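P-nitrophenyl phosphatase (Pho2) (Archaeoglobus fulgidus, PDB 3QGM) probably hydrolyses phosphate monoesters, as a metal-dependent phosphatase of the haloacid dehalogenase (HAD) superfamily. Local coordinates at residues A204-V209 against I224-T228; D7-I13 against K41-V46; G17-K21 against V231-V235; E31-L36 against L259-V263; F83-E87 against I145-A149. All blocks are in the same frame, centred on the assembly; numbering follows the deposited sequence.

Contact 1 (A204-V209 against I224-T228); sequences AKDVAV and IGAET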
# COMPACT_ATOMS: atom_id res chain seq x y z
N ALA A 204 -22.44 12.50 25.01
CA ALA A 204 -21.82 11.20 25.11
C ALA A 204 -22.17 10.52 26.42
O ALA A 204 -22.28 9.29 26.48
CB ALA A 204 -20.31 11.35 25.00
N LYS A 205 -22.33 11.31 27.48
CA LYS A 205 -22.54 10.76 28.81
C LYS A 205 -23.84 9.96 28.87
O LYS A 205 -24.00 9.09 29.72
CB LYS A 205 -22.54 11.89 29.87
CG LYS A 205 -23.85 12.70 29.87
CD LYS A 205 -23.84 13.94 30.76
CE LYS A 205 -25.19 14.66 30.66
NZ LYS A 205 -25.43 15.51 31.86
N ASP A 206 -24.77 10.26 27.96
CA ASP A 206 -26.04 9.57 27.87
C ASP A 206 -26.09 8.57 26.72
O ASP A 206 -27.17 8.14 26.32
CB ASP A 206 -27.17 10.57 27.67
CG ASP A 206 -27.47 11.36 28.90
OD1 ASP A 206 -27.74 10.73 29.95
OD2 ASP A 206 -27.45 12.60 28.81
N VAL A 207 -24.93 8.19 26.20
CA VAL A 207 -24.89 7.26 25.09
C VAL A 207 -23.92 6.09 25.37
O VAL A 207 -22.90 6.25 26.06
CB VAL A 207 -24.54 8.00 23.78
CG1 VAL A 207 -24.42 7.02 22.61
CG2 VAL A 207 -25.58 9.07 23.44
N ALA A 208 -24.29 4.90 24.89
CA ALA A 208 -23.35 3.76 24.87
C ALA A 208 -23.09 3.33 23.43
O ALA A 208 -23.97 3.38 22.60
CB ALA A 208 -23.85 2.58 25.73
N VAL A 209 -21.86 2.93 23.16
CA VAL A 209 -21.42 2.54 21.82
C VAL A 209 -21.25 1.02 21.84
O VAL A 209 -20.53 0.48 22.68
CB VAL A 209 -20.12 3.28 21.48
CG1 VAL A 209 -19.44 2.75 20.13
CG2 VAL A 209 -20.40 4.77 21.44
N ILE A 224 -14.99 9.59 22.18
CA ILE A 224 -16.04 10.60 22.42
C ILE A 224 -16.50 10.61 23.90
O ILE A 224 -17.37 11.39 24.27
CB ILE A 224 -17.27 10.51 21.42
CG1 ILE A 224 -17.76 9.10 21.17
CG2 ILE A 224 -16.89 11.03 20.03
CD1 ILE A 224 -18.12 8.38 22.31
N GLY A 225 -15.85 9.81 24.73
CA GLY A 225 -16.19 9.76 26.15
C GLY A 225 -17.53 9.10 26.42
O GLY A 225 -18.20 9.46 27.37
N ALA A 226 -17.92 8.14 25.57
CA ALA A 226 -19.13 7.35 25.79
C ALA A 226 -18.77 5.96 26.30
O ALA A 226 -17.78 5.36 25.84
CB ALA A 226 -19.91 7.22 24.49
N GLU A 227 -19.62 5.42 27.16
CA GLU A 227 -19.44 4.07 27.68
C GLU A 227 -19.53 3.09 26.53
O GLU A 227 -20.25 3.34 25.58
CB GLU A 227 -20.52 3.70 28.72
CG GLU A 227 -20.44 4.48 30.01
CD GLU A 227 -21.32 3.87 31.09
OE1 GLU A 227 -22.48 4.28 31.19
OE2 GLU A 227 -20.87 2.93 31.78
N THR A 228 -18.81 1.99 26.66
CA THR A 228 -18.63 1.06 25.58
C THR A 228 -19.11 -0.33 26.01
O THR A 228 -18.91 -0.76 27.18
CB THR A 228 -17.13 0.95 25.18
OG1 THR A 228 -16.37 0.65 26.36
CG2 THR A 228 -16.63 2.27 24.54
O HOH W 1 -21.81 7.09 28.42

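Contact 2 (D7-I13 against K41-V46); sequences DKKGYII and KKIIFV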
# COMPACT_ATOMS: atom_id res chain seq x y z
N ASP A 7 -27.48 1.68 31.33
CA ASP A 7 -28.73 2.30 30.92
C ASP A 7 -28.54 3.73 30.42
O ASP A 7 -28.18 4.64 31.20
CB ASP A 7 -29.74 2.29 32.07
CG ASP A 7 -31.11 2.72 31.62
OD1 ASP A 7 -32.03 1.86 31.54
OD2 ASP A 7 -31.27 3.92 31.29
N LYS A 8 -28.83 3.93 29.14
CA LYS A 8 -28.60 5.20 28.49
C LYS A 8 -29.83 5.68 27.75
O LYS A 8 -30.74 4.92 27.44
CB LYS A 8 -27.46 5.08 27.49
CG LYS A 8 -26.35 4.08 27.82
CD LYS A 8 -25.57 4.39 29.07
CE LYS A 8 -24.90 5.74 29.02
NZ LYS A 8 -23.80 5.83 30.03
N LYS A 9 -29.83 6.97 27.46
CA LYS A 9 -30.84 7.57 26.59
C LYS A 9 -30.69 7.05 25.16
O LYS A 9 -31.69 6.80 24.47
CB LYS A 9 -30.74 9.10 26.60
CG LYS A 9 -31.45 9.70 27.82
CD LYS A 9 -31.19 11.20 28.03
CE LYS A 9 -31.63 11.62 29.48
NZ LYS A 9 -31.73 13.10 29.66
N GLY A 10 -29.45 6.89 24.71
CA GLY A 10 -29.18 6.44 23.34
C GLY A 10 -28.06 5.44 23.15
O GLY A 10 -27.20 5.26 24.01
N TYR A 11 -28.08 4.81 21.99
CA TYR A 11 -27.15 3.73 21.64
C TYR A 11 -26.65 3.95 20.21
O TYR A 11 -27.42 4.13 19.29
CB TYR A 11 -27.85 2.38 21.77
CG TYR A 11 -28.20 2.11 23.20
CD1 TYR A 11 -27.32 1.43 24.04
CD2 TYR A 11 -29.37 2.60 23.76
CE1 TYR A 11 -27.60 1.22 25.36
CE2 TYR A 11 -29.65 2.40 25.11
CZ TYR A 11 -28.76 1.72 25.90
OH TYR A 11 -29.02 1.51 27.26
N ILE A 12 -25.34 3.95 20.06
CA ILE A 12 -24.68 3.97 18.77
C ILE A 12 -24.32 2.52 18.53
O ILE A 12 -23.49 1.95 19.27
CB ILE A 12 -23.42 4.83 18.78
CG1 ILE A 12 -23.87 6.29 18.94
CG2 ILE A 12 -22.62 4.61 17.46
CD1 ILE A 12 -22.74 7.33 19.00
N ILE A 13 -24.99 1.91 17.54
CA ILE A 13 -24.91 0.45 17.32
C ILE A 13 -24.21 0.11 16.00
O ILE A 13 -24.61 0.51 14.91
CB ILE A 13 -26.26 -0.25 17.47
CG1 ILE A 13 -26.88 0.08 18.85
CG2 ILE A 13 -26.08 -1.75 17.37
CD1 ILE A 13 -28.26 -0.57 19.09
N LYS A 41 -35.70 3.69 23.71
CA LYS A 41 -34.32 4.18 23.58
C LYS A 41 -34.12 4.61 22.14
O LYS A 41 -34.70 4.01 21.21
CB LYS A 41 -33.28 3.12 23.94
CG LYS A 41 -33.43 2.43 25.28
CD LYS A 41 -33.47 3.38 26.49
CE LYS A 41 -32.93 2.66 27.73
NZ LYS A 41 -32.96 3.49 29.01
N LYS A 42 -33.34 5.67 21.97
CA LYS A 42 -33.01 6.17 20.66
C LYS A 42 -31.79 5.39 20.19
O LYS A 42 -30.93 5.01 21.01
CB LYS A 42 -32.67 7.66 20.70
CG LYS A 42 -33.76 8.59 21.26
CD LYS A 42 -33.10 9.94 21.54
CE LYS A 42 -34.04 11.16 21.38
NZ LYS A 42 -33.69 11.98 20.19
N ILE A 43 -31.70 5.16 18.89
CA ILE A 43 -30.66 4.33 18.33
C ILE A 43 -30.17 4.98 17.06
O ILE A 43 -30.94 5.58 16.33
CB ILE A 43 -31.20 2.90 18.01
CG1 ILE A 43 -31.65 2.20 19.28
CG2 ILE A 43 -30.13 2.05 17.32
CD1 ILE A 43 -31.99 0.76 19.07
N ILE A 44 -28.88 4.89 16.83
CA ILE A 44 -28.34 5.19 15.53
C ILE A 44 -27.38 4.07 15.17
O ILE A 44 -26.51 3.68 15.96
CB ILE A 44 -27.70 6.57 15.44
CG1 ILE A 44 -27.23 6.84 14.00
CG2 ILE A 44 -26.54 6.71 16.38
CD1 ILE A 44 -27.07 8.36 13.67
N PHE A 45 -27.59 3.52 13.98
CA PHE A 45 -26.77 2.43 13.47
C PHE A 45 -25.57 3.04 12.72
O PHE A 45 -25.76 3.93 11.88
CB PHE A 45 -27.59 1.54 12.55
CG PHE A 45 -28.75 0.87 13.23
CD1 PHE A 45 -30.03 1.39 13.11
CD2 PHE A 45 -28.57 -0.28 14.00
CE1 PHE A 45 -31.12 0.79 13.77
CE2 PHE A 45 -29.65 -0.89 14.65
CZ PHE A 45 -30.93 -0.35 14.53
N VAL A 46 -24.35 2.64 13.06
CA VAL A 46 -23.17 3.29 12.48
C VAL A 46 -22.30 2.24 11.83
O VAL A 46 -21.97 1.26 12.48
CB VAL A 46 -22.38 4.12 13.51
CG1 VAL A 46 -21.06 4.65 12.91
CG2 VAL A 46 -23.19 5.33 14.02

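Contact 3 (G17-K21 against V231-V235); sequences GVIGK and VLTGV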
# COMPACT_ATOMS: atom_id res chain seq x y z
N GLY A 17 -21.81 -7.84 12.66
CA GLY A 17 -21.34 -8.63 13.82
C GLY A 17 -22.28 -8.43 14.99
O GLY A 17 -22.14 -9.07 16.04
N VAL A 18 -23.24 -7.52 14.84
CA VAL A 18 -24.13 -7.16 15.95
C VAL A 18 -25.57 -7.45 15.56
O VAL A 18 -26.25 -8.21 16.24
CB VAL A 18 -24.00 -5.67 16.37
CG1 VAL A 18 -24.95 -5.35 17.61
CG2 VAL A 18 -22.57 -5.31 16.65
N ILE A 19 -26.00 -6.90 14.42
CA ILE A 19 -27.40 -7.08 13.97
C ILE A 19 -27.53 -8.00 12.75
O ILE A 19 -28.53 -8.75 12.59
CB ILE A 19 -28.01 -5.72 13.68
CG1 ILE A 19 -28.05 -4.94 15.00
CG2 ILE A 19 -29.40 -5.83 13.10
CD1 ILE A 19 -27.69 -3.53 14.77
N GLY A 20 -26.51 -7.98 11.92
CA GLY A 20 -26.45 -8.90 10.83
C GLY A 20 -25.03 -9.22 10.47
O GLY A 20 -24.08 -8.62 10.95
N LYS A 21 -24.91 -10.22 9.64
CA LYS A 21 -23.67 -10.51 8.97
C LYS A 21 -23.96 -10.45 7.48
O LYS A 21 -24.66 -11.30 6.95
CB LYS A 21 -23.18 -11.89 9.38
CG LYS A 21 -21.70 -11.95 9.66
CD LYS A 21 -21.34 -13.13 10.60
CE LYS A 21 -21.55 -12.81 12.13
NZ LYS A 21 -21.61 -14.08 12.95
N VAL A 231 -20.06 -6.89 22.27
CA VAL A 231 -20.84 -8.11 22.14
C VAL A 231 -20.01 -9.15 21.44
O VAL A 231 -19.06 -8.83 20.72
CB VAL A 231 -22.20 -7.93 21.42
CG1 VAL A 231 -23.12 -7.07 22.27
CG2 VAL A 231 -22.00 -7.38 19.99
N LEU A 232 -20.41 -10.39 21.62
CA LEU A 232 -19.61 -11.53 21.19
C LEU A 232 -20.28 -12.32 20.03
O LEU A 232 -19.93 -13.46 19.78
CB LEU A 232 -19.33 -12.42 22.41
CG LEU A 232 -18.60 -11.75 23.59
CD1 LEU A 232 -18.40 -12.73 24.72
CD2 LEU A 232 -17.24 -11.12 23.18
N THR A 233 -21.19 -11.67 19.32
CA THR A 233 -21.85 -12.25 18.15
C THR A 233 -21.05 -12.10 16.84
O THR A 233 -21.44 -12.66 15.84
CB THR A 233 -23.27 -11.68 17.94
OG1 THR A 233 -23.28 -10.27 18.18
CG2 THR A 233 -24.27 -12.40 18.88
N GLY A 234 -19.89 -11.41 16.87
CA GLY A 234 -19.14 -11.10 15.65
C GLY A 234 -17.66 -11.40 15.82
O GLY A 234 -17.31 -12.46 16.31
N VAL A 235 -16.79 -10.46 15.43
CA VAL A 235 -15.33 -10.67 15.41
C VAL A 235 -14.74 -11.13 16.81
O VAL A 235 -13.82 -11.96 16.88
CB VAL A 235 -14.63 -9.38 14.88
CG1 VAL A 235 -13.15 -9.40 15.11
CG2 VAL A 235 -14.95 -9.12 13.37
O HOH W 2 -25.69 -9.02 19.00

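Contact 4 (E31-L36 against L259-V263); sequences EGVKKL and LKDMV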
# COMPACT_ATOMS: atom_id res chain seq x y z
N GLU A 31 -33.63 -9.01 17.72
CA GLU A 31 -34.45 -9.00 18.90
C GLU A 31 -34.06 -7.82 19.81
O GLU A 31 -34.89 -7.06 20.29
CB GLU A 31 -34.26 -10.30 19.69
CG GLU A 31 -34.95 -11.61 19.19
CD GLU A 31 -34.54 -12.85 20.07
OE1 GLU A 31 -35.15 -13.00 21.18
OE2 GLU A 31 -33.61 -13.65 19.68
N GLY A 32 -32.76 -7.68 20.07
CA GLY A 32 -32.27 -6.64 20.95
C GLY A 32 -32.63 -5.25 20.48
O GLY A 32 -32.95 -4.38 21.29
N VAL A 33 -32.55 -5.02 19.18
CA VAL A 33 -32.92 -3.71 18.65
C VAL A 33 -34.38 -3.48 18.92
O VAL A 33 -34.78 -2.42 19.39
CB VAL A 33 -32.69 -3.62 17.14
CG1 VAL A 33 -33.43 -2.36 16.56
CG2 VAL A 33 -31.22 -3.56 16.84
N LYS A 34 -35.19 -4.48 18.60
CA LYS A 34 -36.61 -4.35 18.78
C LYS A 34 -36.97 -4.07 20.23
O LYS A 34 -37.76 -3.17 20.50
CB LYS A 34 -37.33 -5.60 18.25
CG LYS A 34 -37.23 -5.76 16.72
CD LYS A 34 -38.19 -6.87 16.26
CE LYS A 34 -37.99 -7.26 14.82
NZ LYS A 34 -38.77 -8.50 14.47
N LYS A 35 -36.37 -4.81 21.17
CA LYS A 35 -36.62 -4.54 22.59
C LYS A 35 -36.17 -3.14 23.01
O LYS A 35 -36.83 -2.52 23.86
CB LYS A 35 -35.99 -5.60 23.52
CG LYS A 35 -36.75 -6.95 23.58
CD LYS A 35 -36.37 -7.93 22.45
CE LYS A 35 -36.77 -9.41 22.73
NZ LYS A 35 -36.82 -10.24 21.45
N LEU A 36 -35.07 -2.65 22.41
CA LEU A 36 -34.60 -1.29 22.67
C LEU A 36 -35.56 -0.17 22.22
O LEU A 36 -35.71 0.82 22.92
CB LEU A 36 -33.21 -1.04 22.04
CG LEU A 36 -31.98 -1.49 22.83
CD1 LEU A 36 -30.70 -1.17 22.03
CD2 LEU A 36 -31.93 -0.84 24.21
N LEU A 259 -26.56 -8.51 21.77
CA LEU A 259 -27.31 -7.30 22.12
C LEU A 259 -28.57 -7.64 22.96
O LEU A 259 -28.97 -6.89 23.88
CB LEU A 259 -27.68 -6.53 20.85
CG LEU A 259 -28.41 -5.22 21.04
CD1 LEU A 259 -27.48 -4.22 21.71
CD2 LEU A 259 -28.87 -4.75 19.65
N LYS A 260 -29.20 -8.78 22.63
CA LYS A 260 -30.35 -9.26 23.41
C LYS A 260 -29.99 -9.31 24.88
O LYS A 260 -30.70 -8.75 25.71
CB LYS A 260 -30.81 -10.64 22.90
CG LYS A 260 -31.64 -11.47 23.88
CD LYS A 260 -32.03 -12.81 23.24
CE LYS A 260 -31.98 -13.96 24.24
NZ LYS A 260 -30.58 -14.18 24.82
N ASP A 261 -28.87 -9.95 25.18
CA ASP A 261 -28.43 -10.08 26.56
C ASP A 261 -28.13 -8.73 27.22
O ASP A 261 -28.47 -8.53 28.41
CB ASP A 261 -27.21 -11.01 26.65
CG ASP A 261 -27.51 -12.44 26.18
OD1 ASP A 261 -28.65 -12.93 26.30
OD2 ASP A 261 -26.57 -13.09 25.68
N MSE A 262 -27.54 -7.81 26.47
CA MSE A 262 -27.28 -6.46 26.97
C MSE A 262 -28.59 -5.86 27.40
O MSE A 262 -28.69 -5.23 28.48
CB MSE A 262 -26.68 -5.55 25.90
CG MSE A 262 -26.41 -4.11 26.42
SE MSE A 262 -26.13 -2.73 25.09
CE MSE A 262 -28.01 -2.25 24.91
N VAL A 263 -29.59 -6.02 26.54
CA VAL A 263 -30.89 -5.41 26.82
C VAL A 263 -31.59 -6.09 28.00
O VAL A 263 -32.26 -5.42 28.78
CB VAL A 263 -31.84 -5.37 25.58
CG1 VAL A 263 -33.15 -4.77 25.98
CG2 VAL A 263 -31.22 -4.56 24.44

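Contact 5 (F83-E87 against I145-A149); sequences FIARE and IRYIA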
# COMPACT_ATOMS: atom_id res chain seq x y z
N PHE A 83 -19.70 15.36 5.12
CA PHE A 83 -18.55 16.07 5.67
C PHE A 83 -17.93 17.02 4.61
O PHE A 83 -17.64 18.17 4.87
CB PHE A 83 -17.51 15.05 6.22
CG PHE A 83 -16.29 15.70 6.78
CD1 PHE A 83 -16.21 15.99 8.14
CD2 PHE A 83 -15.26 16.10 5.95
CE1 PHE A 83 -15.07 16.67 8.66
CE2 PHE A 83 -14.13 16.75 6.44
CZ PHE A 83 -14.04 17.05 7.80
N ILE A 84 -17.71 16.54 3.40
CA ILE A 84 -17.11 17.37 2.39
C ILE A 84 -18.02 18.53 1.97
O ILE A 84 -17.57 19.67 1.81
CB ILE A 84 -16.70 16.51 1.19
CG1 ILE A 84 -15.68 15.46 1.68
CG2 ILE A 84 -16.16 17.39 0.09
CD1 ILE A 84 -15.15 14.45 0.63
N ALA A 85 -19.28 18.20 1.74
CA ALA A 85 -20.28 19.13 1.24
C ALA A 85 -20.47 20.31 2.20
O ALA A 85 -20.64 21.48 1.76
CB ALA A 85 -21.57 18.37 1.06
N ARG A 86 -20.47 20.01 3.49
CA ARG A 86 -20.54 21.05 4.52
C ARG A 86 -19.33 21.96 4.49
O ARG A 86 -19.44 23.16 4.60
CB ARG A 86 -20.63 20.44 5.89
CG ARG A 86 -21.96 19.88 6.11
CD ARG A 86 -21.99 19.14 7.36
NE ARG A 86 -23.16 18.28 7.43
CZ ARG A 86 -23.30 17.34 8.35
NH1 ARG A 86 -22.34 17.12 9.25
NH2 ARG A 86 -24.41 16.60 8.36
N GLU A 87 -18.17 21.34 4.32
CA GLU A 87 -16.94 22.07 4.22
C GLU A 87 -16.89 22.93 2.96
O GLU A 87 -16.37 24.03 2.98
CB GLU A 87 -15.78 21.06 4.16
CG GLU A 87 -14.75 21.33 5.14
CD GLU A 87 -13.62 20.32 5.08
OE1 GLU A 87 -13.15 19.95 3.99
OE2 GLU A 87 -13.19 19.95 6.18
N ILE A 145 -3.82 18.08 -2.74
CA ILE A 145 -5.22 18.34 -2.44
C ILE A 145 -5.68 17.65 -1.17
O ILE A 145 -5.08 16.71 -0.67
CB ILE A 145 -6.14 18.04 -3.67
CG1 ILE A 145 -6.24 16.54 -3.98
CG2 ILE A 145 -5.59 18.78 -4.93
CD1 ILE A 145 -7.21 16.20 -5.15
N ARG A 146 -6.74 18.19 -0.60
CA ARG A 146 -7.29 17.72 0.65
C ARG A 146 -7.72 16.27 0.46
O ARG A 146 -8.31 15.92 -0.54
CB ARG A 146 -8.49 18.61 1.02
CG ARG A 146 -9.22 18.23 2.29
CD ARG A 146 -9.63 19.55 3.02
NE ARG A 146 -10.40 19.34 4.23
CZ ARG A 146 -9.86 19.16 5.44
NH1 ARG A 146 -8.54 19.16 5.62
NH2 ARG A 146 -10.66 18.98 6.49
N TYR A 147 -7.45 15.45 1.46
CA TYR A 147 -7.45 14.02 1.30
C TYR A 147 -8.30 13.43 2.43
O TYR A 147 -7.94 13.48 3.60
CB TYR A 147 -5.97 13.56 1.28
CG TYR A 147 -5.67 12.09 1.42
CD1 TYR A 147 -6.64 11.11 1.24
CD2 TYR A 147 -4.37 11.69 1.69
CE1 TYR A 147 -6.33 9.75 1.37
CE2 TYR A 147 -4.04 10.34 1.84
CZ TYR A 147 -5.01 9.38 1.67
OH TYR A 147 -4.66 8.06 1.85
N ILE A 148 -9.44 12.87 2.04
CA ILE A 148 -10.34 12.25 2.96
C ILE A 148 -10.44 10.74 2.71
O ILE A 148 -10.55 10.29 1.56
CB ILE A 148 -11.77 12.82 2.81
CG1 ILE A 148 -11.71 14.34 2.63
CG2 ILE A 148 -12.57 12.45 4.07
CD1 ILE A 148 -11.34 15.07 3.88
N ALA A 149 -10.48 9.98 3.77
CA ALA A 149 -10.74 8.54 3.65
C ALA A 149 -12.04 8.19 4.38
O ALA A 149 -12.35 8.73 5.43
CB ALA A 149 -9.57 7.73 4.19

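Contact 1 (A204-V209 against I224-T228)
Val209 donates its backbone N-H to Glu227 O at 2.9 Å. It is the one direct hydrogen bond between 204-209 and 224-228, at the opening of two parallel strands. A step earlier a water mediates the polar link, giving a proton to Val207 O (2.7 Å) and accepting one from Glu227 N (3.0 Å), where those two backbone atoms stand 3.6 Å apart. A CA-H...O contact, Ala208 CA to Glu227 O at 3.2 Å, adds to the backbone pairing.

The apolar contacts lie where the side chains are small or branched. With chi1 at 171°, Val209 holds CG1 opposite its own nitrogen, and CG2 turns to Ala226 CB (3.9 Å) and the more distant Ile224 CD1 (4.4 Å). Ala204 CB lies against Ile224 O at 3.0 Å, a close approach that suits a small residue. Gly225, its phi positive, ends helix 214-224 in a Schellman motif, a conformation that suits glycine.

These are the two parallel strands of a beta-alpha-beta unit, joined through helix 214-224. The chemistry implies a join made by backbone bonds and methyl groups, with water carrying the polar link where the direct bond is missing.

Contact 2 (D7-I13 against K41-V46)
Strands 10-14 and 42-47 are parallel neighbours inside the central sheet of the HAD core, and Tyr11, Ile12 and Ile13 lie in register with Ile43, Ile44 and Phe45. The backbone ladder alternates in direction: Tyr11 N gives to Lys42 O, Ile44 N to Tyr11 O (3.0 Å), Ile13 N to Ile44 O (2.8 Å, 171° at the hydrogen) and Val46 N to Ile13 O.

On one face Ile12 lies beside Ile44, pointing the same way, CG1 to CG2 at 3.7 Å, while its CG2 reaches Val46 CG2 at 3.6 Å. On the other, Ile13 CD1 rests against Ile43 CG2 (3.7 Å), and that methyl also sits over the rim of one face of the Phe45 ring. Beta-branched side chains suit extended strands, and both faces are buried by helices.

At the entrance a chi1 of -53° sets Lys41 CG beside Tyr11 CE2 (3.8 Å), and the bend at chi2 turns the rest of the chain back so that NZ reaches Asp7 OD2 (2.9 Å) from above the carboxylate plane. NZ also makes a weak bond to Lys8 O. A methionine in place of Lys41 would probably leave the Asp7 carboxylate without its charged mate and free to turn.

Strand 10-14 ends on the metal ligand Asp14. The chemistry implies an apolar, backbone-bonded centre with the ion pair kept to the solvent-facing end.

Contact 3 (G17-K21 against V231-V235)
Val231, the last residue of strand 227-231, offers CG2 to Val18 CG2 at 4.0 Å, the two side chains crossing at about a right angle; compact branched residues suit this apolar spot between strand end and loop.

Thr233 carries the polar part. A chi1 of 41° sets OG1 between its own N and carbonyl carbon, turned toward the other loop, where it donates to Gly17 O at 2.7 Å from a position tilted 17° off the carbonyl plane. The same hydroxyl accepts a proton from a water (2.8 Å to OG1) that also donates to Val18 O, so a threonine here links two successive carbonyls. Its backbone plays a part as well: Lys21, bent at chi3, brings NZ to Thr233 O at 3.2 Å, nearly along the C=O axis.

Gly234 then passes Gly17 with their CA atoms 3.8 Å apart. A CB on Gly234 would collide with Gly17 CA, and Gly17 has a positive phi of 97°, so both places suit glycine. Val235 follows, its N-H bonded to the metal ligand Asp212.

Asp14, Asp16 and Val18 fit the HAD signature, in which the first aspartate ends a strand; this pairing of the loop after it with the loop after strand 227-231 is consistent with the loops that frame a HAD active site, beside the calcium held by Asp14, Asp16 and Asp212.

Contact 4 (E31-L36 against L259-V263)
Lys260 NZ reaches Asp261 OD1 at 2.7 Å, on the syn side and 30° out of the carboxylate plane, while farther back along the same chain its CD lies against Glu31 OE1 (3.7 Å) across the helix pair. The Glu31 and Lys260 side chains run side by side, pointing the same way, yet the charged ends stay apart, with Lys260 NZ 6.0 Å from Glu31 OE1. That oxygen instead uses its anti lone pair to accept from Lys35 NZ (3.2 Å), one turn on. Replacing Glu31 with an alanine would probably leave Lys35 without its carboxylate and strip the cover from Lys260 CD.

Helices 27-38 and 259-264 pack on the same face of the HAD core sheet, their local axes 8.1 Å apart and inclined by 32°. Gly32 permits this nearness: its CA lies 4.1 Å from Lys260 CA, and a CB would clash with Leu259 and Lys260.

Beneath, toward the sheet, Val263 CG2 nests against Leu36 CG at 3.5 Å, and Leu259 CD2 touches Val33 CG2 (3.9 Å). Met262, present as selenomethionine, bends at chi3 and brings CE to Leu36 CD1, and both side chains reach Tyr11 on strand 10-14.

Contact 5 (F83-E87 against I145-A149)
Glu87 and Arg146 approach from opposite directions and join in a bidentate, side-on salt bridge. Arg146 NE gives to Glu87 OE1 at 2.8 Å (160° at the hydrogen) and NH2 gives to Glu87 OE2 at 2.7 Å. Both oxygens are met on their syn sides, and OE1 lies in the guanidinium plane, although the two flat groups are turned 43° against each other. OE1 has a second donor in Tyr120 OH, so each carboxylate oxygen is engaged and the group's rotation is likely to be fixed. An extended glutamate and a long arginine suit the gap between helix and strand.

Phe83 stands beside the pair. Arg146 NH2 comes to the edge of its ring, 4.1 Å from CZ and near the ring plane. With CG opposite the backbone N (chi1 179°), the ring also brings CE2 to Ile148 CD1 (4.1 Å). Deeper in, Ile84 CD1 slides past Ile148 CG1 at 4.0 Å, two branched aliphatic side chains filling the interior side while the charges take the outer one.

Strand 146-149 has backbone partners in strand 120-123, to which Arg146 and Ile148 bond, and in the 183-185 region on its other flank. Helix 76-87 thus packs on one face of the second parallel sheet, probably the cap domain of this HAD protein, roughly antiparallel to the strand, while Tyr147 on the opposite face packs under helix 167-177.

In the fold
Contacts 1 and 2 are core contacts of one parallel sheet, their strands 207-211 and 10-14 being neighbours; contact 2 is a full backbone ladder, while contact 1 has one direct bond, a water bridge and methyl packing. Contact 4 is buried too but lies on a face of that sheet, where helices meet through side chains without any hydrogen bond across; Leu36 O and Lys41 N probably bond it to contact 2. Contact 3, partly buried, works with loop carbonyls, a hydroxyl and glycines beside the metal, and touches contact 2 through Ile19 against Phe45. Contact 5 stands apart in the other sheet, its centre about 36 Å from that of contact 4; it is partly buried, its charged pair partly exposed over an apolar base.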